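Local coordinates for protein acetone carboxylase alpha subunit (Xanthobacter autotrophicus Py2, PDB 5M45) that is the alpha subunit of a multi-subunit enzyme, belongs to the hydantoinase B/oxoprolinase family and binds a manganese ion, at residues 182-190 with 436-444; 525-536 with 607-618. One frame throughout, in Å; residues are numbered along the deposited sequence.

Contact 1. Residues 182-190 with 436-444; sequences VGPGSMATG and SNWLQGGGF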
loop_
_atom_site.group_PDB
_atom_site.type_symbol
_atom_site.label_atom_id
_atom_site.label_comp_id
_atom_site.label_asym_id
_atom_site.label_seq_id
_atom_site.Cartn_x
_atom_site.Cartn_y
_atom_site.Cartn_z
ATOM N N VAL A 182 8.126 1.498 4.469
ATOM C CA VAL A 182 8.458 1.716 5.898
ATOM C C VAL A 182 9.721 2.610 6.044
ATOM O O VAL A 182 9.702 3.601 6.792
ATOM C CB VAL A 182 8.633 0.375 6.642
ATOM C CG1 VAL A 182 9.221 0.568 8.048
ATOM C CG2 VAL A 182 7.282 -0.369 6.695
ATOM N N GLY A 183 10.773 2.275 5.315
ATOM C CA GLY A 183 11.989 3.104 5.281
ATOM C C GLY A 183 11.904 4.251 4.264
ATOM O O GLY A 183 11.405 4.049 3.156
ATOM N N PRO A 184 12.416 5.445 4.626
ATOM C CA PRO A 184 12.387 6.614 3.752
ATOM C C PRO A 184 13.547 6.690 2.777
ATOM O O PRO A 184 14.619 7.195 3.104
ATOM C CB PRO A 184 12.459 7.784 4.736
ATOM C CG PRO A 184 13.262 7.255 5.887
ATOM C CD PRO A 184 12.874 5.799 5.985
ATOM N N GLY A 185 13.313 6.210 1.571
ATOM C CA GLY A 185 14.302 6.156 0.492
ATOM C C GLY A 185 13.788 5.247 -0.621
ATOM O O GLY A 185 12.703 4.648 -0.484
ATOM N N SER A 186 14.568 5.108 -1.701
ATOM C CA SER A 186 14.220 4.197 -2.807
ATOM C C SER A 186 14.645 2.759 -2.521
ATOM O O SER A 186 13.915 1.822 -2.853
ATOM C CB SER A 186 14.863 4.632 -4.125
ATOM O OG SER A 186 14.804 6.028 -4.395
ATOM N N MET A 187 15.824 2.596 -1.908
ATOM C CA MET A 187 16.459 1.292 -1.645
ATOM C C MET A 187 16.290 0.917 -0.167
ATOM O O MET A 187 17.244 0.677 0.572
ATOM C CB MET A 187 17.953 1.374 -1.989
ATOM C CG MET A 187 18.310 2.029 -3.310
ATOM S SD MET A 187 17.387 1.424 -4.759
ATOM C CE MET A 187 18.256 2.336 -6.020
ATOM N N ALA A 188 15.024 0.916 0.254
ATOM C CA ALA A 188 14.669 1.062 1.652
ATOM C C ALA A 188 14.861 -0.229 2.470
ATOM O O ALA A 188 14.760 -1.346 1.934
ATOM C CB ALA A 188 13.219 1.493 1.731
ATOM N N THR A 189 15.156 -0.021 3.754
ATOM C CA THR A 189 15.212 -1.044 4.778
ATOM C C THR A 189 14.143 -0.722 5.835
ATOM O O THR A 189 13.673 0.419 5.910
ATOM C CB THR A 189 16.560 -1.066 5.495
ATOM O OG1 THR A 189 16.796 0.220 6.097
ATOM C CG2 THR A 189 17.684 -1.366 4.525
ATOM N N GLY A 190 13.814 -1.724 6.645
ATOM C CA GLY A 190 12.819 -1.599 7.717
ATOM C C GLY A 190 11.754 -2.641 7.615
ATOM O O GLY A 190 11.544 -3.406 8.555
ATOM N N SER A 436 26.813 0.855 -4.704
ATOM C CA SER A 436 26.439 1.341 -3.336
ATOM C C SER A 436 27.597 2.217 -2.831
ATOM O O SER A 436 28.638 2.258 -3.504
ATOM C CB SER A 436 26.174 0.144 -2.412
ATOM O OG SER A 436 27.373 -0.599 -2.121
ATOM N N ASN A 437 27.512 2.941 -1.710
ATOM C CA ASN A 437 26.362 3.134 -0.788
ATOM C C ASN A 437 25.231 3.973 -1.372
ATOM O O ASN A 437 25.484 4.846 -2.181
ATOM C CB ASN A 437 26.872 3.869 0.457
ATOM C CG ASN A 437 25.773 4.106 1.511
ATOM O OD1 ASN A 437 25.274 3.155 2.144
ATOM N ND2 ASN A 437 25.443 5.376 1.738
ATOM N N TRP A 438 24.004 3.717 -0.904
ATOM C CA TRP A 438 22.821 4.550 -1.162
ATOM C C TRP A 438 22.465 5.416 0.070
ATOM O O TRP A 438 21.925 4.911 1.091
ATOM C CB TRP A 438 21.628 3.663 -1.562
ATOM C CG TRP A 438 21.828 2.895 -2.823
ATOM C CD1 TRP A 438 22.295 1.596 -2.925
ATOM C CD2 TRP A 438 21.596 3.340 -4.173
ATOM N NE1 TRP A 438 22.364 1.216 -4.234
ATOM C CE2 TRP A 438 21.971 2.264 -5.033
ATOM C CE3 TRP A 438 21.168 4.536 -4.741
ATOM C CZ2 TRP A 438 21.880 2.341 -6.428
ATOM C CZ3 TRP A 438 21.064 4.631 -6.160
ATOM C CH2 TRP A 438 21.407 3.508 -6.985
ATOM N N LEU A 439 22.810 6.705 -0.008
ATOM C CA LEU A 439 22.484 7.671 1.036
ATOM C C LEU A 439 20.963 7.905 1.023
ATOM O O LEU A 439 20.409 8.287 0.003
ATOM C CB LEU A 439 23.248 9.000 0.834
ATOM C CG LEU A 439 22.998 10.175 1.800
ATOM C CD1 LEU A 439 24.196 11.094 1.901
ATOM C CD2 LEU A 439 21.744 11.011 1.466
ATOM N N GLN A 440 20.321 7.642 2.150
ATOM C CA GLN A 440 18.836 7.708 2.249
ATOM C C GLN A 440 18.398 8.305 3.581
ATOM O O GLN A 440 19.167 8.337 4.537
ATOM C CB GLN A 440 18.245 6.310 2.127
ATOM C CG GLN A 440 18.462 5.679 0.749
ATOM C CD GLN A 440 18.022 4.236 0.704
ATOM O OE1 GLN A 440 16.845 3.936 0.490
ATOM N NE2 GLN A 440 18.961 3.324 0.949
ATOM N N GLY A 441 17.160 8.760 3.630
ATOM C CA GLY A 441 16.567 9.373 4.808
ATOM C C GLY A 441 15.314 10.167 4.524
ATOM O O GLY A 441 14.923 10.336 3.375
ATOM N N GLY A 442 14.686 10.670 5.585
ATOM C CA GLY A 442 13.438 11.419 5.464
ATOM C C GLY A 442 13.073 12.268 6.675
ATOM O O GLY A 442 13.747 12.249 7.712
ATOM N N GLY A 443 11.980 13.016 6.514
ATOM C CA GLY A 443 11.496 13.984 7.512
ATOM C C GLY A 443 11.128 15.291 6.823
ATOM O O GLY A 443 10.631 15.272 5.673
ATOM N N PHE A 444 11.365 16.411 7.507
ATOM C CA PHE A 444 11.123 17.752 6.908
ATOM C C PHE A 444 12.379 18.363 6.291
ATOM O O PHE A 444 13.462 18.351 6.889
ATOM C CB PHE A 444 10.505 18.737 7.917
ATOM C CG PHE A 444 8.998 18.617 8.015
ATOM C CD1 PHE A 444 8.440 17.564 8.660
ATOM C CD2 PHE A 444 8.160 19.546 7.431
ATOM C CE1 PHE A 444 7.044 17.424 8.726
ATOM C CE2 PHE A 444 6.792 19.418 7.482
ATOM C CZ PHE A 444 6.223 18.351 8.130
#

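Contact 2. Residues 525-536 with 607-618; sequences MVWNAKDWTMFF and TTEEMFSDYDLY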
loop_
_atom_site.group_PDB
_atom_site.type_symbol
_atom_site.label_atom_id
_atom_site.label_comp_id
_atom_site.label_asym_id
_atom_site.label_seq_id
_atom_site.Cartn_x
_atom_site.Cartn_y
_atom_site.Cartn_z
ATOM N N MET A 525 27.074 17.261 5.867
ATOM C CA MET A 525 26.615 17.818 7.139
ATOM C C MET A 525 25.123 18.099 7.021
ATOM O O MET A 525 24.681 18.727 6.063
ATOM C CB MET A 525 27.364 19.105 7.498
ATOM C CG MET A 525 27.102 19.568 8.936
ATOM S SD MET A 525 28.092 20.983 9.560
ATOM C CE MET A 525 27.227 22.300 8.716
ATOM N N VAL A 526 24.342 17.658 8.006
ATOM C CA VAL A 526 22.885 17.938 8.028
ATOM C C VAL A 526 22.660 19.451 8.221
ATOM O O VAL A 526 23.295 20.092 9.071
ATOM C CB VAL A 526 22.194 17.094 9.108
ATOM C CG1 VAL A 526 20.693 17.365 9.153
ATOM C CG2 VAL A 526 22.414 15.589 8.848
ATOM N N TRP A 527 21.759 20.034 7.424
ATOM C CA TRP A 527 21.568 21.479 7.405
ATOM C C TRP A 527 20.163 21.903 6.891
ATOM O O TRP A 527 19.793 21.602 5.742
ATOM C CB TRP A 527 22.661 22.132 6.535
ATOM C CG TRP A 527 22.527 23.622 6.470
ATOM C CD1 TRP A 527 22.044 24.382 5.428
ATOM C CD2 TRP A 527 22.828 24.523 7.526
ATOM N NE1 TRP A 527 22.042 25.714 5.786
ATOM C CE2 TRP A 527 22.505 25.826 7.072
ATOM C CE3 TRP A 527 23.291 24.349 8.836
ATOM C CZ2 TRP A 527 22.692 26.959 7.867
ATOM C CZ3 TRP A 527 23.485 25.471 9.631
ATOM C CH2 TRP A 527 23.147 26.770 9.154
ATOM N N ASN A 528 19.445 22.672 7.720
ATOM C CA ASN A 528 18.071 23.115 7.441
ATOM C C ASN A 528 17.064 21.926 7.343
ATOM O O ASN A 528 16.053 22.013 6.618
ATOM C CB ASN A 528 18.050 24.025 6.203
ATOM C CG ASN A 528 16.978 25.114 6.262
ATOM O OD1 ASN A 528 16.197 25.197 7.182
ATOM N ND2 ASN A 528 16.944 25.962 5.230
ATOM N N ALA A 529 17.357 20.837 8.039
ATOM C CA ALA A 529 16.437 19.688 8.194
ATOM C C ALA A 529 15.723 19.754 9.557
ATOM O O ALA A 529 16.283 20.284 10.540
ATOM C CB ALA A 529 17.214 18.364 8.105
ATOM N N LYS A 530 14.518 19.179 9.634
ATOM C CA LYS A 530 13.777 19.055 10.885
ATOM C C LYS A 530 13.157 17.667 11.002
ATOM O O LYS A 530 12.719 17.074 9.997
ATOM C CB LYS A 530 12.654 20.110 10.979
ATOM C CG LYS A 530 13.148 21.552 10.796
ATOM C CD LYS A 530 13.018 21.967 9.320
ATOM C CE LYS A 530 13.853 23.233 9.050
ATOM N NZ LYS A 530 13.788 23.650 7.647
ATOM N N ASP A 531 13.145 17.128 12.222
ATOM C CA ASP A 531 12.575 15.810 12.490
ATOM C C ASP A 531 13.107 14.772 11.470
ATOM O O ASP A 531 12.350 14.047 10.817
ATOM C CB ASP A 531 11.036 15.895 12.467
ATOM C CG ASP A 531 10.466 16.765 13.603
ATOM O OD1 ASP A 531 11.186 17.163 14.520
ATOM O OD2 ASP A 531 9.231 17.030 13.605
ATOM N N TRP A 532 14.431 14.738 11.356
ATOM C CA TRP A 532 15.146 14.091 10.278
ATOM C C TRP A 532 15.740 12.710 10.718
ATOM O O TRP A 532 16.140 12.540 11.896
ATOM C CB TRP A 532 16.259 15.045 9.770
ATOM C CG TRP A 532 16.871 14.633 8.445
ATOM C CD1 TRP A 532 18.124 14.158 8.228
ATOM C CD2 TRP A 532 16.226 14.668 7.165
ATOM N NE1 TRP A 532 18.297 13.886 6.912
ATOM C CE2 TRP A 532 17.145 14.195 6.229
ATOM C CE3 TRP A 532 14.968 15.087 6.728
ATOM C CZ2 TRP A 532 16.841 14.086 4.876
ATOM C CZ3 TRP A 532 14.660 14.983 5.381
ATOM C CH2 TRP A 532 15.609 14.488 4.467
ATOM N N THR A 533 15.766 11.759 9.775
ATOM C CA THR A 533 16.431 10.432 9.952
ATOM C C THR A 533 17.272 10.075 8.715
ATOM O O THR A 533 17.012 10.590 7.626
ATOM C CB THR A 533 15.440 9.270 10.162
ATOM O OG1 THR A 533 14.572 9.167 9.024
ATOM C CG2 THR A 533 14.639 9.480 11.439
ATOM N N MET A 534 18.310 9.236 8.900
ATOM C CA MET A 534 19.100 8.698 7.785
ATOM C C MET A 534 19.516 7.240 8.046
ATOM O O MET A 534 19.490 6.763 9.183
ATOM C CB MET A 534 20.349 9.561 7.501
ATOM C CG MET A 534 20.071 11.065 7.345
ATOM S SD MET A 534 21.480 12.094 6.883
ATOM C CE MET A 534 21.803 11.524 5.203
ATOM N N PHE A 535 19.910 6.546 6.990
ATOM C CA PHE A 535 20.413 5.172 7.078
ATOM C C PHE A 535 21.359 4.848 5.905
ATOM O O PHE A 535 21.490 5.630 4.954
ATOM C CB PHE A 535 19.277 4.146 7.236
ATOM C CG PHE A 535 18.291 4.071 6.065
ATOM C CD1 PHE A 535 17.214 4.972 5.969
ATOM C CD2 PHE A 535 18.406 3.067 5.099
ATOM C CE1 PHE A 535 16.293 4.890 4.931
ATOM C CE2 PHE A 535 17.494 2.978 4.058
ATOM C CZ PHE A 535 16.449 3.877 3.968
ATOM N N PHE A 536 22.071 3.735 6.066
ATOM C CA PHE A 536 23.074 3.239 5.106
ATOM C C PHE A 536 22.593 1.950 4.440
ATOM O O PHE A 536 21.902 1.132 5.078
ATOM C CB PHE A 536 24.415 2.927 5.860
ATOM C CG PHE A 536 25.122 4.140 6.421
ATOM C CD1 PHE A 536 24.805 4.638 7.673
ATOM C CD2 PHE A 536 26.127 4.762 5.715
ATOM C CE1 PHE A 536 25.457 5.761 8.212
ATOM C CE2 PHE A 536 26.790 5.884 6.235
ATOM C CZ PHE A 536 26.440 6.400 7.491
ATOM N N THR A 607 21.804 -0.385 7.675
ATOM C CA THR A 607 21.088 0.038 8.868
ATOM C C THR A 607 19.633 0.412 8.528
ATOM O O THR A 607 19.288 0.586 7.363
ATOM C CB THR A 607 21.749 1.246 9.574
ATOM O OG1 THR A 607 21.709 2.395 8.722
ATOM C CG2 THR A 607 23.194 0.971 9.991
ATOM N N THR A 608 18.799 0.513 9.563
ATOM C CA THR A 608 17.480 1.134 9.459
ATOM C C THR A 608 17.576 2.561 9.989
ATOM O O THR A 608 18.570 2.925 10.642
ATOM C CB THR A 608 16.398 0.353 10.249
ATOM O OG1 THR A 608 16.783 0.193 11.632
ATOM C CG2 THR A 608 16.207 -1.025 9.606
ATOM N N GLU A 609 16.542 3.342 9.740
ATOM C CA GLU A 609 16.547 4.778 10.027
ATOM C C GLU A 609 16.917 5.130 11.492
ATOM O O GLU A 609 16.483 4.456 12.436
ATOM C CB GLU A 609 15.254 5.478 9.542
ATOM C CG GLU A 609 13.990 5.301 10.357
ATOM C CD GLU A 609 12.746 5.995 9.721
ATOM O OE1 GLU A 609 11.668 5.346 9.670
ATOM O OE2 GLU A 609 12.814 7.172 9.286
ATOM N N GLU A 610 17.762 6.160 11.629
ATOM C CA GLU A 610 18.224 6.668 12.932
ATOM C C GLU A 610 18.109 8.205 12.929
ATOM O O GLU A 610 18.319 8.840 11.894
ATOM C CB GLU A 610 19.677 6.153 13.129
ATOM C CG GLU A 610 20.600 6.852 14.092
ATOM C CD GLU A 610 21.944 6.128 14.207
ATOM O OE1 GLU A 610 23.012 6.678 13.780
ATOM O OE2 GLU A 610 21.939 4.956 14.684
ATOM N N MET A 611 17.757 8.786 14.080
ATOM C CA MET A 611 17.611 10.255 14.218
ATOM C C MET A 611 18.952 10.974 13.928
ATOM O O MET A 611 20.001 10.568 14.448
ATOM C CB MET A 611 17.092 10.629 15.610
ATOM C CG MET A 611 15.657 10.168 15.872
ATOM S SD MET A 611 15.101 10.416 17.545
ATOM C CE MET A 611 15.849 9.019 18.333
ATOM N N PHE A 612 18.909 11.988 13.075
ATOM C CA PHE A 612 20.020 12.921 12.858
ATOM C C PHE A 612 19.491 14.366 13.051
ATOM O O PHE A 612 18.300 14.680 12.755
ATOM C CB PHE A 612 20.615 12.829 11.426
ATOM C CG PHE A 612 21.561 11.670 11.172
ATOM C CD1 PHE A 612 21.093 10.346 11.151
ATOM C CD2 PHE A 612 22.887 11.898 10.822
ATOM C CE1 PHE A 612 21.944 9.294 10.886
ATOM C CE2 PHE A 612 23.757 10.830 10.559
ATOM C CZ PHE A 612 23.291 9.529 10.596
ATOM N N SER A 613 20.381 15.260 13.474
ATOM C CA SER A 613 20.083 16.694 13.600
ATOM C C SER A 613 21.081 17.536 12.831
ATOM O O SER A 613 22.180 17.080 12.525
ATOM C CB SER A 613 20.195 17.159 15.043
ATOM O OG SER A 613 19.436 16.322 15.882
ATOM N N ASP A 614 20.724 18.815 12.633
ATOM C CA ASP A 614 21.637 19.779 12.028
ATOM C C ASP A 614 23.002 19.745 12.736
ATOM O O ASP A 614 23.076 19.642 13.977
ATOM C CB ASP A 614 21.079 21.204 12.046
ATOM C CG ASP A 614 20.100 21.506 10.902
ATOM O OD1 ASP A 614 19.595 20.564 10.219
ATOM O OD2 ASP A 614 19.794 22.738 10.709
ATOM N N TYR A 615 24.055 19.804 11.908
ATOM C CA TYR A 615 25.481 19.735 12.268
ATOM C C TYR A 615 26.044 18.297 12.482
ATOM O O TYR A 615 27.246 18.139 12.682
ATOM C CB TYR A 615 25.854 20.681 13.439
ATOM C CG TYR A 615 25.617 22.150 13.142
ATOM C CD1 TYR A 615 26.567 22.907 12.495
ATOM C CD2 TYR A 615 24.463 22.807 13.601
ATOM C CE1 TYR A 615 26.399 24.262 12.271
ATOM C CE2 TYR A 615 24.253 24.170 13.388
ATOM C CZ TYR A 615 25.238 24.894 12.714
ATOM O OH TYR A 615 25.101 26.243 12.466
ATOM N N ASP A 616 25.200 17.275 12.402
ATOM C CA ASP A 616 25.649 15.868 12.350
ATOM C C ASP A 616 26.285 15.543 10.980
ATOM O O ASP A 616 26.020 16.243 9.966
ATOM C CB ASP A 616 24.497 14.887 12.645
ATOM C CG ASP A 616 24.017 14.904 14.105
ATOM O OD1 ASP A 616 24.596 15.596 14.977
ATOM O OD2 ASP A 616 23.021 14.167 14.392
ATOM N N LEU A 617 27.129 14.494 10.961
ATOM C CA LEU A 617 27.891 14.104 9.764
ATOM C C LEU A 617 27.538 12.710 9.279
ATOM O O LEU A 617 27.252 11.832 10.081
ATOM C CB LEU A 617 29.389 14.147 10.049
ATOM C CG LEU A 617 30.022 15.496 10.399
ATOM C CD1 LEU A 617 31.498 15.300 10.722
ATOM C CD2 LEU A 617 29.842 16.527 9.295
ATOM N N TYR A 618 27.591 12.531 7.962
ATOM C CA TYR A 618 27.333 11.241 7.277
ATOM C C TYR A 618 28.340 11.118 6.126
ATOM O O TYR A 618 28.444 12.045 5.300
ATOM C CB TYR A 618 25.878 11.251 6.743
ATOM C CG TYR A 618 25.347 9.995 6.031
ATOM C CD1 TYR A 618 25.837 9.585 4.776
ATOM C CD2 TYR A 618 24.284 9.248 6.585
ATOM C CE1 TYR A 618 25.337 8.467 4.127
ATOM C CE2 TYR A 618 23.784 8.125 5.938
ATOM C CZ TYR A 618 24.303 7.742 4.702
ATOM O OH TYR A 618 23.798 6.630 4.021
HETATM O O HOH W 1 17.165 22.909 10.845
HETATM O O HOH W 2 17.733 19.066 12.478
HETATM O O HOH W 3 16.303 16.506 12.834
HETATM O O HOH W 4 21.390 4.668 10.400
#

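Contact 1. Residues 182-190 with 436-444
Met187 rests on the indole of Trp438 with its side chain and is gripped by the amide of Gln440 at its backbone. The methyl CE sits 3.5 Å from the centroid of the Trp438 six-membered ring and only 10° off the ring normal, a CH-pi contact from above the face. At the other end of the thioether, Met187 CG comes down to 3.6 Å from Trp438 CD2. The sulfur is raised between these two carbons, 4.7 Å above the centroid of the same six-membered ring, so the Met-aromatic contact is made mainly through the carbons beside SD. A bend at chi2 (-49°) carries the chain obliquely across the indole face, so that CG and CE both touch it, a course that suits the unbranched, pliant methionine.

Gln440 reaches from strand 440-442 toward the loop with an extended chain and uses both ends of its amide on one residue. OE1 accepts a weak, bent bond from Met187 N at 2.9 Å. NE2 donates to Met187 O at 3.2 Å; the acceptor lies in the plane of the glutamine amide, whereas the donor stands 59° out of the carbonyl plane. NE2 also makes a weak bond to Trp438 O, which helps to fix the amide's rotation.

Two glycines permit the close approach. Lacking a side chain, Gly185 lets Gln440 OE1 pass 3.4 Å from its CA, and Gly442 likewise leaves room for the ring of Pro184, whose CG is 3.7 Å from Gly442 N.

Tyr399 and Phe456 also pack on Trp438, while Ser186 OG bonds to Ile177 O and to His175, a manganese ligand. With the Met187 side chain about 5 Å from the manganese ion, the contact forms part of the buried surroundings of the metal site.

Contact 2. Residues 525-536 with 607-618
Antiparallel strand pairing, passing from one sheet into another, joins these segments: Met534 and Glu610 form a hydrogen-bonded pair, with Met534 N 3.0 Å from Glu610 O, and further on Met525 faces Leu617 in a non-hydrogen-bonded pair. Between the two pairings, the type II turn from Ser613 to Asp616 lies beside residues 526-529. There Asp614 receives two backbone N-H groups, OD2 that of Asn528 at 3.0 Å and OD1, through its syn lone pair, that of Ala529 at 3.1 Å. A short acidic side chain suits this tight corner, and a water links OD2 to Ala529 O.

Around Met534, aromatic rings gather. The Phe536 and Tyr618 rings form an offset stack, centroids 4.0 Å apart and planes within 3°, while Met534 CE covers the opposite face of Tyr618. The sulfur of Met534 meanwhile sits over Phe612, 4.4 Å from the ring centroid. Tyr618, its CG anti to the backbone N (chi1 -178°), reaches across to donate from OH to Phe535 O at 2.7 Å; Asn437 also bonds to this hydroxyl.

Separately, Thr533 OG1 donates to the anti lone pair of Glu609 OE2 at 2.7 Å, and Glu609 OE1 meets Ser307 of the second subunit.

The two segments thus run in opposite directions between a four-stranded and a five-stranded sheet, their antiparallel pairing resumed beyond a type II turn at the junction.

Both segments of contact 1 precede those of contact 2 in the sequence, and the centres of the two contacts lie about 11 Å apart. A four-stranded antiparallel sheet connects them: strand 440-442 of contact 1 runs next to strand 532-535 of contact 2, which in turn borders strand 610-612. Direct links include a probable hydrogen bond from Thr189 OG1 to Thr607 O, 2.8 Å, and another between Phe444 N and Lys530 O. Contact 1 therefore joins this sheet to the loop near the manganese ion, about 5 Å from the Met187 side chain, whereas contact 2, with Phe535 about 14 Å from the metal, lies farther out and continues into the five-stranded sheet. Both also touch the second subunit.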